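Local coordinates for protein glycoside hydrolase (Streptococcus pneumoniae serotype 4, PDB 6ORH) that probably hydrolyses terminal alpha-L-fucose residues from host-derived glycans, as a glycoside hydrolase family 29 alpha-fucosidase, at residues V74-H77 / F81-Y84. The protein carries 2 engineered substitutions. Numbering follows the deposited sequence.
Sequences VVKH and FVLY. With FUC (alpha-L-fucopyranose), chain C.
In the loop that supplies His-77 to the fucose pocket, at the C-terminal end of barrel strand 70-74, the chain folds back so that Val-75 and Leu-83 meet. Leu-83 N donates to Val-75 O at 2.9 Å, in the carbonyl plane but bent at the hydrogen (147°), and the same oxygen takes a CA-H...O contact from Val-82 CA. Leu-83 CB and CG pack beside this carbonyl, while CD1 reaches Val-74 O at 3.4 Å; with CG anti to the carbonyl carbon (chi1 -64°), the branch is turned back along 74-75. Two residues on, a water closes the loop: it accepts from His-77 N at 2.9 Å and donates to Phe-81 O at 2.7 Å, bridging two backbone atoms that lie too far apart to bond directly.

The aliphatic part of Lys-76 runs past Val-82, with CG 3.9 Å from Val-82 CG2. Its ammonium forms a salt bridge with Asp-128 and a hydrogen bond to Ser-125 O. Val-75 CG2 approaches the Tyr-84 ring obliquely, 4.4 Å from CE1, while the tyrosine hydroxyl is held by Glu-152 of helix 139-154.

The ring of His-77 leads away from 81-84 to the sugar. CG lies anti to the backbone N (chi1 -157°), and the ring meets the fucose at its edge. NE2 is 3.1 Å from FUC O4, in a bond whose donor could be either atom, and 2.9 Å from FUC O3 in a weak, strongly bent one. His-28, His-78, Trp-39, Tyr-123 and Asn-171 also hydrogen-bond the sugar, and Phe-265 meets the His-77 ring edge-to-face. A ligand-binding residue in the loop after the C-terminal end of a parallel barrel strand is the usual arrangement of TIM-barrel enzymes, family 29 fucosidases among them.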
ATOM      1  N   VAL A  74     -10.507  19.536  20.813  1.00 10.63           N
ATOM      2  CA  VAL A  74     -11.962  19.550  20.711  1.00 11.30           C
ATOM      3  C   VAL A  74     -12.528  20.466  21.795  1.00 11.88           C
ATOM      4  O   VAL A  74     -12.307  20.228  22.986  1.00 13.10           O
ATOM      5  CB  VAL A  74     -12.517  18.124  20.836  1.00 11.60           C
ATOM      6  CG1 VAL A  74     -14.049  18.124  20.971  1.00 11.81           C
ATOM      7  CG2 VAL A  74     -12.077  17.307  19.626  1.00 11.65           C
ATOM      8  N   VAL A  75     -13.261  21.505  21.380  1.00 11.71           N
ATOM      9  CA  VAL A  75     -13.917  22.357  22.372  1.00 12.64           C
ATOM     10  C   VAL A  75     -15.431  22.196  22.323  1.00 12.77           C
ATOM     11  O   VAL A  75     -16.129  22.690  23.218  1.00 12.86           O
ATOM     12  CB  VAL A  75     -13.507  23.839  22.284  1.00 13.37           C
ATOM     13  CG1 VAL A  75     -12.006  23.990  22.465  1.00 14.10           C
ATOM     14  CG2 VAL A  75     -13.987  24.506  21.015  1.00 14.52           C
ATOM     15  N   LYS A  76     -15.932  21.546  21.272  1.00 12.10           N
ATOM     16  CA  LYS A  76     -17.330  21.147  21.221  1.00 12.22           C
ATOM     17  C   LYS A  76     -17.444  19.968  20.265  1.00 13.16           C
ATOM     18  O   LYS A  76     -17.146  20.111  19.071  1.00 13.88           O
ATOM     19  CB  LYS A  76     -18.237  22.269  20.702  1.00 12.00           C
ATOM     20  CG  LYS A  76     -19.728  21.974  20.903  1.00 12.53           C
ATOM     21  CD  LYS A  76     -20.622  22.874  20.054  1.00 12.23           C
ATOM     22  CE  LYS A  76     -20.583  22.478  18.585  1.00 12.28           C
ATOM     23  NZ  LYS A  76     -21.563  23.247  17.771  1.00 12.74           N
ATOM     24  N   HIS A  77     -17.837  18.803  20.796  1.00 12.85           N
ATOM     25  CA  HIS A  77     -18.034  17.652  19.914  1.00 12.41           C
ATOM     26  C   HIS A  77     -19.483  17.644  19.429  1.00 11.73           C
ATOM     27  O   HIS A  77     -20.199  18.609  19.642  1.00 12.87           O
ATOM     28  CB  HIS A  77     -17.579  16.365  20.634  1.00 12.80           C
ATOM     29  CG  HIS A  77     -17.233  15.271  19.679  1.00 14.05           C
ATOM     30  ND1 HIS A  77     -18.115  14.228  19.424  1.00 13.69           N
ATOM     31  CD2 HIS A  77     -16.141  15.042  18.915  1.00 14.02           C
ATOM     32  CE1 HIS A  77     -17.575  13.413  18.541  1.00 14.35           C
ATOM     33  NE2 HIS A  77     -16.371  13.881  18.209  1.00 13.66           N
ATOM     34  N   PHE A  81     -21.810  20.071  23.875  1.00 14.34           N
ATOM     35  CA  PHE A  81     -21.340  20.642  25.135  1.00 14.29           C
ATOM     36  C   PHE A  81     -20.035  21.415  24.921  1.00 14.66           C
ATOM     37  O   PHE A  81     -19.055  20.845  24.431  1.00 14.61           O
ATOM     38  CB  PHE A  81     -21.192  19.516  26.155  1.00 15.45           C
ATOM     39  CG  PHE A  81     -20.856  19.997  27.541  1.00 17.06           C
ATOM     40  CD1 PHE A  81     -21.830  20.589  28.338  1.00 17.05           C
ATOM     41  CD2 PHE A  81     -19.564  19.890  28.034  1.00 18.49           C
ATOM     42  CE1 PHE A  81     -21.539  21.013  29.627  1.00 18.65           C
ATOM     43  CE2 PHE A  81     -19.276  20.319  29.326  1.00 20.62           C
ATOM     44  CZ  PHE A  81     -20.256  20.891  30.106  1.00 18.81           C
ATOM     45  N   VAL A  82     -20.030  22.694  25.342  1.00 14.13           N
ATOM     46  CA  VAL A  82     -18.943  23.611  25.029  1.00 15.01           C
ATOM     47  C   VAL A  82     -17.963  23.655  26.202  1.00 16.17           C
ATOM     48  O   VAL A  82     -18.382  23.784  27.349  1.00 15.50           O
ATOM     49  CB  VAL A  82     -19.525  24.981  24.646  1.00 14.80           C
ATOM     50  CG1 VAL A  82     -18.419  25.955  24.270  1.00 15.20           C
ATOM     51  CG2 VAL A  82     -20.523  24.845  23.487  1.00 15.27           C
ATOM     52  N   LEU A  83     -16.651  23.530  25.936  1.00 14.18           N
ATOM     53  CA  LEU A  83     -15.671  23.300  26.997  1.00 14.37           C
ATOM     54  C   LEU A  83     -14.952  24.604  27.380  1.00 13.99           C
ATOM     55  O   LEU A  83     -13.904  24.582  28.039  1.00 14.55           O
ATOM     56  CB  LEU A  83     -14.687  22.219  26.520  1.00 14.87           C
ATOM     57  CG  LEU A  83     -15.339  20.853  26.282  1.00 16.39           C
ATOM     58  CD1 LEU A  83     -14.313  19.889  25.713  1.00 17.12           C
ATOM     59  CD2 LEU A  83     -15.894  20.284  27.590  1.00 18.35           C
ATOM     60  N   TYR A  84     -15.507  25.739  26.933  1.00 14.67           N
ATOM     61  CA  TYR A  84     -15.069  27.050  27.403  1.00 15.68           C
ATOM     62  C   TYR A  84     -16.348  27.815  27.729  1.00 16.79           C
ATOM     63  O   TYR A  84     -17.415  27.469  27.238  1.00 17.22           O
ATOM     64  CB  TYR A  84     -14.182  27.765  26.374  1.00 15.86           C
ATOM     65  CG  TYR A  84     -14.903  28.289  25.154  1.00 14.39           C
ATOM     66  CD1 TYR A  84     -15.179  27.459  24.068  1.00 15.13           C
ATOM     67  CD2 TYR A  84     -15.354  29.612  25.089  1.00 14.88           C
ATOM     68  CE1 TYR A  84     -15.854  27.943  22.956  1.00 14.04           C
ATOM     69  CE2 TYR A  84     -16.038  30.100  23.983  1.00 15.07           C
ATOM     70  CZ  TYR A  84     -16.307  29.256  22.914  1.00 14.36           C
ATOM     71  OH  TYR A  84     -17.015  29.737  21.845  1.00 13.66           O
TER
HETATM   72  C1  FUC C   4     -15.620  11.784  12.983  1.00 13.43           C
HETATM   73  C2  FUC C   4     -16.324  12.063  14.300  1.00 13.78           C
HETATM   74  C3  FUC C   4     -15.535  11.363  15.402  1.00 13.44           C
HETATM   75  C4  FUC C   4     -14.139  11.985  15.516  1.00 13.31           C
HETATM   76  C5  FUC C   4     -13.447  11.848  14.137  1.00 12.79           C
HETATM   77  C6  FUC C   4     -12.125  12.593  14.082  1.00 12.17           C
HETATM   78  O2  FUC C   4     -17.646  11.504  14.202  1.00 13.99           O
HETATM   79  O3  FUC C   4     -16.247  11.500  16.645  1.00 13.86           O
HETATM   80  O4  FUC C   4     -14.276  13.372  15.935  1.00 13.59           O
HETATM   81  O5  FUC C   4     -14.300  12.350  13.031  1.00 13.18           O
HETATM   82  O   HOH W   1     -18.548  18.312  23.512  1.00 14.86           O